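PDB 6CY8: butyryl-CoA dehydrogenase from Marinomonas mediterranea, which belongs to the acyl-CoA dehydrogenase family of flavoproteins and binds flavin-adenine dinucleotide and 4'-phosphopantetheine. Local coordinates for residues H90-S95 against M239-C244; C245-F250 against L357-F362; N312-A317 against E371-R376. All blocks are in the same frame, centred on the assembly; numbering follows the deposited sequence.

Contact 1: H90-S95 against M239-C244; sequences HTFACS and MDWERC. With PNS (4'-phosphopantetheine), chain D.
Phe92 and Ala93 meet Trp241 and Glu242 in a buried, mainly apolar packing of two nearly antiparallel helices, joining the N-terminal and C-terminal family regions of an acyl-CoA dehydrogenase fold. The short axes approach to 7.8 Å at 171°, and Phe92 lies level with Glu242. At the centre Phe92 CB rests 4.0 Å from Trp241 CB, and Phe92 O also faces that CB. The two aromatic side chains leave their helices roughly at right angles to each other and touch again farther out, Phe92 CD1 lying 4.0 Å from Trp241 CE3. The end of the indole leads away from segment 90-95, its NE1 hydrogen-bonded to Glu100 OE2 farther along helix 81-101. Glu242, extended beyond CG, lays OE1 against the Ala93 methyl (OE1 to CB 3.4 Å), while its OE2 is hydrogen-bonded to Ser363 OG. On the ligand side, Arg243 NH2 donates to O35 of 4'-phosphopantetheine (3.1 Å), which lies at the edge of the guanidinium, and more weakly to O40; Met239 CB covers one guanidinium face. Bends at chi2 and chi3 bring Met239 SD to 3.6 Å from ligand C42. Around this pair, helix 64-77 packs on Phe92 and Trp241, helix 313-338 on Asp240, Arg243 and Cys244, and strand 121-124 on Ala93 and Cys94.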
loop_
_atom_site.group_PDB
_atom_site.type_symbol
_atom_site.label_atom_id
_atom_site.label_comp_id
_atom_site.label_asym_id
_atom_site.label_seq_id
_atom_site.Cartn_x
_atom_site.Cartn_y
_atom_site.Cartn_z
ATOM N N HIS A 90 -15.396 25.394 -15.868
ATOM C CA HIS A 90 -16.110 26.594 -16.284
ATOM C C HIS A 90 -16.955 27.169 -15.145
ATOM O O HIS A 90 -16.894 28.370 -14.852
ATOM C CB HIS A 90 -16.958 26.245 -17.510
ATOM C CG HIS A 90 -18.149 27.123 -17.725
ATOM N ND1 HIS A 90 -18.190 28.084 -18.710
ATOM C CD2 HIS A 90 -19.368 27.141 -17.133
ATOM C CE1 HIS A 90 -19.371 28.675 -18.703
ATOM N NE2 HIS A 90 -20.102 28.130 -17.746
ATOM N N THR A 91 -17.730 26.317 -14.476
ATOM C CA THR A 91 -18.615 26.788 -13.419
ATOM C C THR A 91 -17.870 27.129 -12.130
ATOM O O THR A 91 -18.170 28.141 -11.492
ATOM C CB THR A 91 -19.684 25.738 -13.132
ATOM O OG1 THR A 91 -20.486 25.555 -14.307
ATOM C CG2 THR A 91 -20.557 26.184 -11.952
ATOM N N PHE A 92 -16.913 26.306 -11.705
ATOM C CA PHE A 92 -16.369 26.501 -10.369
ATOM C C PHE A 92 -15.043 27.231 -10.342
ATOM O O PHE A 92 -14.742 27.868 -9.334
ATOM C CB PHE A 92 -16.243 25.159 -9.648
ATOM C CG PHE A 92 -17.554 24.482 -9.470
ATOM C CD1 PHE A 92 -18.462 24.945 -8.530
ATOM C CD2 PHE A 92 -17.915 23.425 -10.287
ATOM C CE1 PHE A 92 -19.693 24.339 -8.392
ATOM C CE2 PHE A 92 -19.144 22.814 -10.147
ATOM C CZ PHE A 92 -20.037 23.272 -9.206
ATOM N N ALA A 93 -14.248 27.183 -11.405
ATOM C CA ALA A 93 -13.026 27.981 -11.435
ATOM C C ALA A 93 -13.237 29.359 -12.048
ATOM O O ALA A 93 -12.373 30.232 -11.895
ATOM C CB ALA A 93 -11.914 27.253 -12.204
ATOM N N CYS A 94 -14.361 29.574 -12.729
ATOM C CA CYS A 94 -14.604 30.821 -13.446
ATOM C C CYS A 94 -15.908 31.485 -13.018
ATOM O O CYS A 94 -15.886 32.625 -12.540
ATOM C CB CYS A 94 -14.594 30.542 -14.948
ATOM S SG CYS A 94 -13.089 29.719 -15.538
ATOM N N SER A 95 -17.050 30.807 -13.157
ATOM C CA SER A 95 -18.315 31.431 -12.793
ATOM C C SER A 95 -18.327 31.851 -11.332
ATOM O O SER A 95 -18.783 32.950 -11.006
ATOM C CB SER A 95 -19.486 30.490 -13.077
ATOM O OG SER A 95 -19.788 30.438 -14.460
ATOM N N MET A 239 -10.249 27.609 -6.096
ATOM C CA MET A 239 -9.803 26.242 -5.862
ATOM C C MET A 239 -10.605 25.579 -4.755
ATOM O O MET A 239 -10.797 24.361 -4.775
ATOM C CB MET A 239 -8.306 26.221 -5.545
ATOM C CG MET A 239 -7.443 26.477 -6.759
ATOM S SD MET A 239 -7.918 25.481 -8.196
ATOM C CE MET A 239 -8.848 26.651 -9.198
ATOM N N ASP A 240 -11.102 26.352 -3.792
ATOM C CA ASP A 240 -11.991 25.748 -2.809
ATOM C C ASP A 240 -13.283 25.274 -3.454
ATOM O O ASP A 240 -13.872 24.285 -3.011
ATOM C CB ASP A 240 -12.290 26.721 -1.670
ATOM C CG ASP A 240 -12.649 25.997 -0.376
ATOM O OD1 ASP A 240 -11.764 25.300 0.166
ATOM O OD2 ASP A 240 -13.808 26.111 0.093
ATOM N N TRP A 241 -13.736 25.957 -4.502
ATOM C CA TRP A 241 -14.912 25.498 -5.230
ATOM C C TRP A 241 -14.580 24.311 -6.132
ATOM O O TRP A 241 -15.280 23.293 -6.103
ATOM C CB TRP A 241 -15.509 26.653 -6.036
ATOM C CG TRP A 241 -16.322 27.602 -5.199
ATOM C CD1 TRP A 241 -15.943 28.841 -4.759
ATOM C CD2 TRP A 241 -17.649 27.385 -4.695
ATOM N NE1 TRP A 241 -16.951 29.409 -4.019
ATOM C CE2 TRP A 241 -18.011 28.542 -3.965
ATOM C CE3 TRP A 241 -18.569 26.331 -4.795
ATOM C CZ2 TRP A 241 -19.256 28.674 -3.330
ATOM C CZ3 TRP A 241 -19.815 26.463 -4.170
ATOM C CH2 TRP A 241 -20.143 27.629 -3.449
ATOM N N GLU A 242 -13.503 24.419 -6.923
ATOM C CA GLU A 242 -13.144 23.356 -7.858
ATOM C C GLU A 242 -12.755 22.075 -7.122
ATOM O O GLU A 242 -13.229 20.985 -7.465
ATOM C CB GLU A 242 -12.017 23.823 -8.776
ATOM C CG GLU A 242 -12.052 23.223 -10.169
ATOM C CD GLU A 242 -10.756 23.464 -10.934
ATOM O OE1 GLU A 242 -10.790 24.102 -12.013
ATOM O OE2 GLU A 242 -9.690 23.017 -10.459
ATOM N N ARG A 243 -11.920 22.182 -6.082
ATOM C CA ARG A 243 -11.488 20.972 -5.387
ATOM C C ARG A 243 -12.635 20.313 -4.642
ATOM O O ARG A 243 -12.613 19.097 -4.438
ATOM C CB ARG A 243 -10.360 21.264 -4.398
ATOM C CG ARG A 243 -9.035 21.626 -4.997
ATOM C CD ARG A 243 -8.187 22.368 -3.955
ATOM N NE ARG A 243 -6.987 22.975 -4.527
ATOM C CZ ARG A 243 -6.185 23.812 -3.870
ATOM N NH1 ARG A 243 -6.462 24.151 -2.616
ATOM N NH2 ARG A 243 -5.107 24.312 -4.466
ATOM N N CYS A 244 -13.625 21.089 -4.206
ATOM C CA CYS A 244 -14.754 20.494 -3.508
ATOM C C CYS A 244 -15.762 19.899 -4.488
ATOM O O CYS A 244 -16.111 18.713 -4.393
ATOM C CB CYS A 244 -15.438 21.532 -2.618
ATOM S SG CYS A 244 -16.896 20.907 -1.696
HETATM O O23 PNS D . -2.654 29.947 0.610
HETATM P P24 PNS D . -3.246 29.221 -0.526
HETATM O O25 PNS D . -4.503 28.607 0.081
HETATM O O26 PNS D . -3.522 30.223 -1.636
HETATM O O27 PNS D . -2.269 27.988 -0.992
HETATM C C28 PNS D . -1.336 28.231 -1.980
HETATM C C29 PNS D . -0.409 27.024 -2.140
HETATM C C30 PNS D . 0.965 27.347 -1.535
HETATM C C31 PNS D . -0.948 25.752 -1.461
HETATM C C32 PNS D . -0.302 26.931 -3.666
HETATM O O33 PNS D . 1.013 26.614 -4.035
HETATM C C34 PNS D . -1.366 26.054 -4.365
HETATM O O35 PNS D . -2.490 25.939 -3.976
HETATM N N36 PNS D . -1.010 25.392 -5.600
HETATM C C37 PNS D . -2.003 24.588 -6.284
HETATM C C38 PNS D . -1.969 24.806 -7.796
HETATM C C39 PNS D . -3.348 24.673 -8.422
HETATM O O40 PNS D . -4.208 24.340 -7.661
HETATM N N41 PNS D . -3.626 24.938 -9.847
HETATM C C42 PNS D . -5.026 24.801 -10.277
HETATM C C43 PNS D . -5.472 25.226 -11.698
HETATM S S44 PNS D . -6.060 23.637 -12.437
#

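Contact 2: C245-F250 against L357-F362; sequences CLFAIF and LGSVLF. With FAD (flavin-adenine dinucleotide), chain C.
Phe247 and Phe250 reach from segment 245-250 to Ser359 and Phe362, making a buried contact built largely from aromatic rings. It joins the junction of helices 231-246 and 248-267 to the end of helix 351-359 in the helical C-terminal region of the acyl-CoA dehydrogenase fold, where Phe362 packs against the flavin. Phe247 and Phe362 pass alongside each other in opposite senses, their ring planes at 43° and CZ of Phe247 3.6 Å from CE1 of Phe362; the pairing is oblique. The rim of Phe247 also points at a backbone carbonyl, with Ser359 O near the ring plane and 3.3 Å from CE2. Phe250 and Phe362 approach each other from opposite directions, Phe250 CZ lying at the edge of the Phe362 ring, 3.9 Å from Phe362 CZ, while Phe250 CE2 packs 3.6 Å from Ser359 CB. Leu246 completes the shell by laying CD2 across Phe362 CE1 at 3.8 Å.

A chi1 of 52° places CG of Phe362 between the backbone N and the carbonyl carbon, and from there CD2 comes within 3.5 Å of flavin C7, with CB beside C9A. Leu361 adds CB and CD1 against the C8M methyl. Behind these residues, Gly358 O accepts from both Leu361 N and Phe362 N, fixing the turn that follows helix 351-359. Ser359 OG is hydrogen-bonded to Ala356 O, and Lys320 NZ donates to the carbonyls of Ser359 and Phe362, satisfying buried backbone oxygens. Farther out, Leu357, Val360 and Leu361 pack on Ile335, Arg336 and Gly339 of the second subunit. Helix 313-338 borders Phe247, Phe250, Ser359 and Val360, whereas helix 81-101 covers Cys245, Leu246 and Ile249, and helix 64-77 lies along Cys245, Ala248 and Ile249.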
loop_
_atom_site.group_PDB
_atom_site.type_symbol
_atom_site.label_atom_id
_atom_site.label_comp_id
_atom_site.label_asym_id
_atom_site.label_seq_id
_atom_site.Cartn_x
_atom_site.Cartn_y
_atom_site.Cartn_z
ATOM N N CYS A 245 -16.222 20.702 -5.452
ATOM C CA CYS A 245 -17.400 20.339 -6.228
ATOM C C CYS A 245 -17.074 19.579 -7.499
ATOM O O CYS A 245 -17.844 18.695 -7.890
ATOM C CB CYS A 245 -18.201 21.596 -6.569
ATOM S SG CYS A 245 -18.800 22.497 -5.089
ATOM N N LEU A 246 -15.951 19.889 -8.150
ATOM C CA LEU A 246 -15.633 19.202 -9.395
ATOM C C LEU A 246 -15.434 17.710 -9.161
ATOM O O LEU A 246 -15.862 16.880 -9.975
ATOM C CB LEU A 246 -14.391 19.823 -10.037
ATOM C CG LEU A 246 -13.877 19.267 -11.371
ATOM C CD1 LEU A 246 -13.363 20.389 -12.262
ATOM C CD2 LEU A 246 -12.793 18.220 -11.140
ATOM N N PHE A 247 -14.802 17.348 -8.045
ATOM C CA PHE A 247 -14.441 15.958 -7.797
ATOM C C PHE A 247 -15.642 15.095 -7.410
ATOM O O PHE A 247 -15.497 13.871 -7.315
ATOM C CB PHE A 247 -13.329 15.926 -6.746
ATOM C CG PHE A 247 -11.988 16.346 -7.313
ATOM C CD1 PHE A 247 -11.713 17.684 -7.560
ATOM C CD2 PHE A 247 -11.034 15.394 -7.677
ATOM C CE1 PHE A 247 -10.525 18.057 -8.119
ATOM C CE2 PHE A 247 -9.831 15.764 -8.234
ATOM C CZ PHE A 247 -9.573 17.085 -8.462
ATOM N N ALA A 248 -16.820 15.708 -7.211
ATOM C CA ALA A 248 -18.069 14.960 -7.144
ATOM C C ALA A 248 -18.258 14.081 -8.378
ATOM O O ALA A 248 -18.815 12.979 -8.288
ATOM C CB ALA A 248 -19.246 15.924 -6.997
ATOM N N ILE A 249 -17.811 14.561 -9.546
ATOM C CA ILE A 249 -17.866 13.756 -10.769
ATOM C C ILE A 249 -17.250 12.383 -10.527
ATOM O O ILE A 249 -17.801 11.345 -10.916
ATOM C CB ILE A 249 -17.142 14.477 -11.921
ATOM C CG1 ILE A 249 -17.853 15.772 -12.309
ATOM C CG2 ILE A 249 -16.972 13.546 -13.112
ATOM C CD1 ILE A 249 -16.954 16.730 -13.106
ATOM N N PHE A 250 -16.092 12.367 -9.882
ATOM C CA PHE A 250 -15.303 11.151 -9.796
ATOM C C PHE A 250 -15.876 10.171 -8.789
ATOM O O PHE A 250 -15.667 8.958 -8.928
ATOM C CB PHE A 250 -13.856 11.524 -9.480
ATOM C CG PHE A 250 -13.297 12.508 -10.453
ATOM C CD1 PHE A 250 -13.562 12.368 -11.804
ATOM C CD2 PHE A 250 -12.548 13.596 -10.025
ATOM C CE1 PHE A 250 -13.062 13.294 -12.729
ATOM C CE2 PHE A 250 -12.037 14.519 -10.934
ATOM C CZ PHE A 250 -12.302 14.375 -12.286
ATOM N N LEU A 357 -5.849 9.666 -13.628
ATOM C CA LEU A 357 -4.486 10.163 -13.513
ATOM C C LEU A 357 -4.417 11.669 -13.741
ATOM O O LEU A 357 -3.510 12.330 -13.221
ATOM C CB LEU A 357 -3.570 9.416 -14.483
ATOM C CG LEU A 357 -3.165 8.028 -13.970
ATOM C CD1 LEU A 357 -2.618 7.144 -15.096
ATOM C CD2 LEU A 357 -2.164 8.121 -12.830
ATOM N N GLY A 358 -5.343 12.234 -14.518
ATOM C CA GLY A 358 -5.458 13.678 -14.547
ATOM C C GLY A 358 -5.864 14.228 -13.194
ATOM O O GLY A 358 -5.338 15.251 -12.737
ATOM N N SER A 359 -6.772 13.525 -12.509
ATOM C CA SER A 359 -7.434 14.057 -11.325
ATOM C C SER A 359 -6.508 14.188 -10.129
ATOM O O SER A 359 -6.832 14.937 -9.199
ATOM C CB SER A 359 -8.646 13.184 -10.967
ATOM O OG SER A 359 -8.282 12.078 -10.156
ATOM N N VAL A 360 -5.372 13.485 -10.124
ATOM C CA VAL A 360 -4.384 13.664 -9.067
ATOM C C VAL A 360 -3.389 14.775 -9.395
ATOM O O VAL A 360 -2.443 15.009 -8.624
ATOM C CB VAL A 360 -3.646 12.335 -8.774
ATOM C CG1 VAL A 360 -4.649 11.255 -8.378
ATOM C CG2 VAL A 360 -2.772 11.892 -9.948
ATOM N N LEU A 361 -3.577 15.468 -10.519
ATOM C CA LEU A 361 -2.730 16.580 -10.915
ATOM C C LEU A 361 -3.463 17.911 -10.808
ATOM O O LEU A 361 -3.018 18.806 -10.083
ATOM C CB LEU A 361 -2.224 16.366 -12.347
ATOM C CG LEU A 361 -1.439 15.072 -12.573
ATOM C CD1 LEU A 361 -1.234 14.809 -14.059
ATOM C CD2 LEU A 361 -0.099 15.090 -11.848
ATOM N N PHE A 362 -4.575 18.075 -11.524
ATOM C CA PHE A 362 -5.203 19.384 -11.564
ATOM C C PHE A 362 -5.930 19.671 -10.256
ATOM O O PHE A 362 -6.210 18.777 -9.453
ATOM C CB PHE A 362 -6.164 19.520 -12.748
ATOM C CG PHE A 362 -7.180 18.431 -12.854
ATOM C CD1 PHE A 362 -8.254 18.369 -11.976
ATOM C CD2 PHE A 362 -7.084 17.479 -13.860
ATOM C CE1 PHE A 362 -9.215 17.354 -12.084
ATOM C CE2 PHE A 362 -8.041 16.463 -13.981
ATOM C CZ PHE A 362 -9.111 16.408 -13.090
HETATM P PA FAD C . 5.006 20.706 -10.840
HETATM O O1A FAD C . 4.381 21.750 -9.992
HETATM O O2A FAD C . 6.334 20.980 -11.556
HETATM O O5B FAD C . 5.177 19.462 -9.958
HETATM C C5B FAD C . 6.004 18.352 -10.368
HETATM C C4B FAD C . 6.111 17.405 -9.196
HETATM O O4B FAD C . 6.659 18.110 -8.047
HETATM C C3B FAD C . 4.771 16.834 -8.730
HETATM O O3B FAD C . 4.932 15.507 -8.238
HETATM C C2B FAD C . 4.389 17.811 -7.619
HETATM O O2B FAD C . 3.396 17.361 -6.708
HETATM C C1B FAD C . 5.756 17.991 -6.969
HETATM N N9A FAD C . 5.827 19.167 -6.115
HETATM C C8A FAD C . 5.774 20.481 -6.493
HETATM N N7A FAD C . 5.789 21.324 -5.487
HETATM C C5A FAD C . 5.835 20.503 -4.366
HETATM C C6A FAD C . 5.865 20.776 -2.981
HETATM N N6A FAD C . 5.867 22.010 -2.460
HETATM N N1A FAD C . 5.914 19.718 -2.135
HETATM C C2A FAD C . 5.924 18.485 -2.645
HETATM N N3A FAD C . 5.901 18.110 -3.924
HETATM C C4A FAD C . 5.852 19.171 -4.740
HETATM N N1 FAD C . -3.869 24.569 -14.848
HETATM C C2 FAD C . -4.576 25.732 -14.966
HETATM O O2 FAD C . -4.125 26.804 -14.554
HETATM N N3 FAD C . -5.826 25.722 -15.560
HETATM C C4 FAD C . -6.478 24.612 -16.054
HETATM O O4 FAD C . -7.594 24.721 -16.568
HETATM C C4X FAD C . -5.720 23.375 -15.918
HETATM N N5 FAD C . -6.252 22.279 -16.382
HETATM C C5X FAD C . -5.529 21.104 -16.267
HETATM C C6 FAD C . -6.088 19.927 -16.767
HETATM C C7 FAD C . -5.406 18.719 -16.676
HETATM C C7M FAD C . -6.044 17.472 -17.223
HETATM C C8 FAD C . -4.132 18.686 -16.087
HETATM C C8M FAD C . -3.366 17.402 -15.971
HETATM C C9 FAD C . -3.573 19.856 -15.583
HETATM C C9A FAD C . -4.260 21.061 -15.666
HETATM N N10 FAD C . -3.692 22.273 -15.230
HETATM C C10 FAD C . -4.421 23.452 -15.303
HETATM C "C1'" FAD C . -2.428 22.270 -14.466
HETATM C "C2'" FAD C . -2.735 22.043 -12.973
HETATM O "O2'" FAD C . -3.252 23.197 -12.316
HETATM C "C3'" FAD C . -1.551 21.468 -12.193
HETATM O "O3'" FAD C . -1.383 22.126 -10.941
HETATM C "C4'" FAD C . -0.158 21.451 -12.765
HETATM O "O4'" FAD C . -0.152 20.536 -13.856
HETATM C "C5'" FAD C . 0.713 20.970 -11.626
HETATM O "O5'" FAD C . 1.986 21.632 -11.706
HETATM P P FAD C . 3.057 21.187 -12.763
HETATM O O1P FAD C . 2.401 20.338 -13.855
HETATM O O2P FAD C . 3.854 22.349 -13.252
HETATM O O3P FAD C . 3.967 20.221 -11.928
#

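Contact 3: N312-A317 against E371-R376; sequences NTKAVA and ELICNR
The guanidinium of Arg376 has Thr313 over one face, the CG2 methyl standing 3.5 Å above the plane and offset toward the rim. Arg376 NE forms a salt bridge with Asp311 OD2, and NH1 gives a weak hydrogen bond to OD1 of the neighbouring Asn375 amide. This is antiparallel helix packing in the all-helical C-terminal region of the acyl-CoA dehydrogenase fold: the start of helix 313-338 runs against helix 366-377, with short axes 8.7 Å apart and a signed crossing angle of -151°. Lys314 lies level with Ile373.

A bend at chi2 (-51°) turns the arginine chain across to the first turn of helix 313-338. Thr313 OG1 bonds to Asp311 OD1, so the one carboxylate takes both the threonine and the arginine, which probably helps to fix the guanidinium over the methyl. The aliphatic parts of Lys314 and Arg376 run beside each other in opposite senses, CB to CB 3.6 Å, at the partly exposed margin. Outward, Val39 of a neighbouring chain, an alpha/beta hydrolase fold protein, packs on Asn375 and Arg376, while His283 of the third subunit is hydrogen-bonded to Glu371 OE2. Leu372, on the inner side, touches 4'-phosphopantetheine; its CD2 meets Thr313 CG2 at 4.1 Å. Deeper along the interface, the small Ala317 faces both Leu372 and Ile373: its CB sits 4.1 Å from Leu372 CB and 3.7 Å from Ile373 CG1.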
loop_
_atom_site.group_PDB
_atom_site.type_symbol
_atom_site.label_atom_id
_atom_site.label_comp_id
_atom_site.label_asym_id
_atom_site.label_seq_id
_atom_site.Cartn_x
_atom_site.Cartn_y
_atom_site.Cartn_z
ATOM N N ASN A 312 -12.754 25.444 6.003
ATOM C CA ASN A 312 -13.060 24.129 5.459
ATOM C C ASN A 312 -11.975 23.634 4.517
ATOM O O ASN A 312 -12.203 22.694 3.760
ATOM C CB ASN A 312 -14.411 24.151 4.739
ATOM C CG ASN A 312 -14.399 25.056 3.522
ATOM O OD1 ASN A 312 -14.906 26.181 3.563
ATOM N ND2 ASN A 312 -13.815 24.579 2.436
ATOM N N THR A 313 -10.804 24.256 4.535
ATOM C CA THR A 313 -9.777 23.877 3.576
ATOM C C THR A 313 -9.267 22.462 3.842
ATOM O O THR A 313 -9.046 21.694 2.897
ATOM C CB THR A 313 -8.640 24.897 3.604
ATOM O OG1 THR A 313 -9.163 26.182 3.268
ATOM C CG2 THR A 313 -7.568 24.539 2.585
ATOM N N LYS A 314 -9.108 22.092 5.117
ATOM C CA LYS A 314 -8.612 20.759 5.457
ATOM C C LYS A 314 -9.558 19.667 4.965
ATOM O O LYS A 314 -9.121 18.682 4.362
ATOM C CB LYS A 314 -8.399 20.641 6.963
ATOM C CG LYS A 314 -7.655 19.375 7.383
ATOM C CD LYS A 314 -7.561 19.269 8.908
ATOM C CE LYS A 314 -8.915 18.926 9.533
ATOM N NZ LYS A 314 -8.813 18.845 11.013
ATOM N N ALA A 315 -10.860 19.827 5.204
ATOM C CA ALA A 315 -11.818 18.852 4.700
ATOM C C ALA A 315 -11.854 18.834 3.178
ATOM O O ALA A 315 -12.099 17.778 2.575
ATOM C CB ALA A 315 -13.214 19.139 5.255
ATOM N N VAL A 316 -11.631 19.982 2.532
ATOM C CA VAL A 316 -11.691 19.998 1.074
ATOM C C VAL A 316 -10.442 19.354 0.487
ATOM O O VAL A 316 -10.523 18.571 -0.467
ATOM C CB VAL A 316 -11.898 21.433 0.540
ATOM C CG1 VAL A 316 -11.433 21.547 -0.916
ATOM C CG2 VAL A 316 -13.355 21.835 0.632
ATOM N N ALA A 317 -9.270 19.670 1.034
ATOM C CA ALA A 317 -8.063 19.019 0.555
ATOM C C ALA A 317 -8.139 17.512 0.793
ATOM O O ALA A 317 -7.755 16.715 -0.076
ATOM C CB ALA A 317 -6.826 19.624 1.229
ATOM N N GLU A 371 0.268 19.110 1.646
ATOM C CA GLU A 371 0.836 20.340 2.193
ATOM C C GLU A 371 -0.238 21.202 2.846
ATOM O O GLU A 371 -0.052 21.701 3.965
ATOM C CB GLU A 371 1.555 21.119 1.087
ATOM C CG GLU A 371 2.913 20.561 0.736
ATOM C CD GLU A 371 3.922 20.750 1.856
ATOM O OE1 GLU A 371 4.338 21.905 2.105
ATOM O OE2 GLU A 371 4.312 19.746 2.481
ATOM N N LEU A 372 -1.377 21.369 2.169
ATOM C CA LEU A 372 -2.509 22.077 2.765
ATOM C C LEU A 372 -2.991 21.381 4.027
ATOM O O LEU A 372 -3.169 22.022 5.070
ATOM C CB LEU A 372 -3.658 22.199 1.758
ATOM C CG LEU A 372 -3.423 23.143 0.574
ATOM C CD1 LEU A 372 -4.108 22.622 -0.690
ATOM C CD2 LEU A 372 -3.862 24.567 0.920
ATOM N N ILE A 373 -3.213 20.064 3.951
ATOM C CA ILE A 373 -3.686 19.320 5.114
ATOM C C ILE A 373 -2.738 19.524 6.294
ATOM O O ILE A 373 -3.164 19.916 7.387
ATOM C CB ILE A 373 -3.872 17.831 4.756
ATOM C CG1 ILE A 373 -5.054 17.683 3.784
ATOM C CG2 ILE A 373 -4.102 16.993 6.017
ATOM C CD1 ILE A 373 -5.066 16.408 2.930
ATOM N N CYS A 374 -1.438 19.298 6.075
ATOM C CA CYS A 374 -0.438 19.537 7.116
ATOM C C CYS A 374 -0.599 20.916 7.734
ATOM O O CYS A 374 -0.613 21.067 8.964
ATOM C CB CYS A 374 0.972 19.417 6.536
ATOM S SG CYS A 374 1.466 17.760 6.157
ATOM N N ASN A 375 -0.687 21.937 6.879
ATOM C CA ASN A 375 -0.855 23.305 7.333
ATOM C C ASN A 375 -2.054 23.434 8.271
ATOM O O ASN A 375 -1.923 23.876 9.422
ATOM C CB ASN A 375 -1.002 24.206 6.108
ATOM C CG ASN A 375 -1.128 25.670 6.466
ATOM O OD1 ASN A 375 -2.210 26.243 6.366
ATOM N ND2 ASN A 375 -0.019 26.283 6.889
ATOM N N ARG A 376 -3.230 23.004 7.806
ATOM C CA ARG A 376 -4.441 23.138 8.605
ATOM C C ARG A 376 -4.417 22.262 9.851
ATOM O O ARG A 376 -5.230 22.470 10.757
ATOM C CB ARG A 376 -5.675 22.798 7.766
ATOM C CG ARG A 376 -5.966 23.778 6.636
ATOM C CD ARG A 376 -5.979 25.229 7.123
ATOM N NE ARG A 376 -6.546 26.158 6.140
ATOM C CZ ARG A 376 -5.891 26.620 5.075
ATOM N NH1 ARG A 376 -4.647 26.231 4.840
ATOM N NH2 ARG A 376 -6.480 27.465 4.240
#

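In the fold
Contacts 1 and 2 lie near the centre of the chain and share helix 231-246; they meet where Phe92 CE1 packs on Cys245 CB and Glu242 O on Phe247 CD1. Contact 3 is farther out and partly buried; like contact 2 it borders other chains, whereas no other protein chain touches contact 1. The chemistry follows: contact 2 is aromatic and flanks the flavin, contact 1 mixes apolar packing with an arginine for 4'-phosphopantetheine, and contact 3 adds a charged margin to an aliphatic interior. Contacts 1 and 3 touch through Asp240 OD2 and Asn312 ND2, a probable hydrogen bond, and through Arg243 against Leu372. Contacts 2 and 3 do not touch, although helices 351-359 and 366-377 are consecutive.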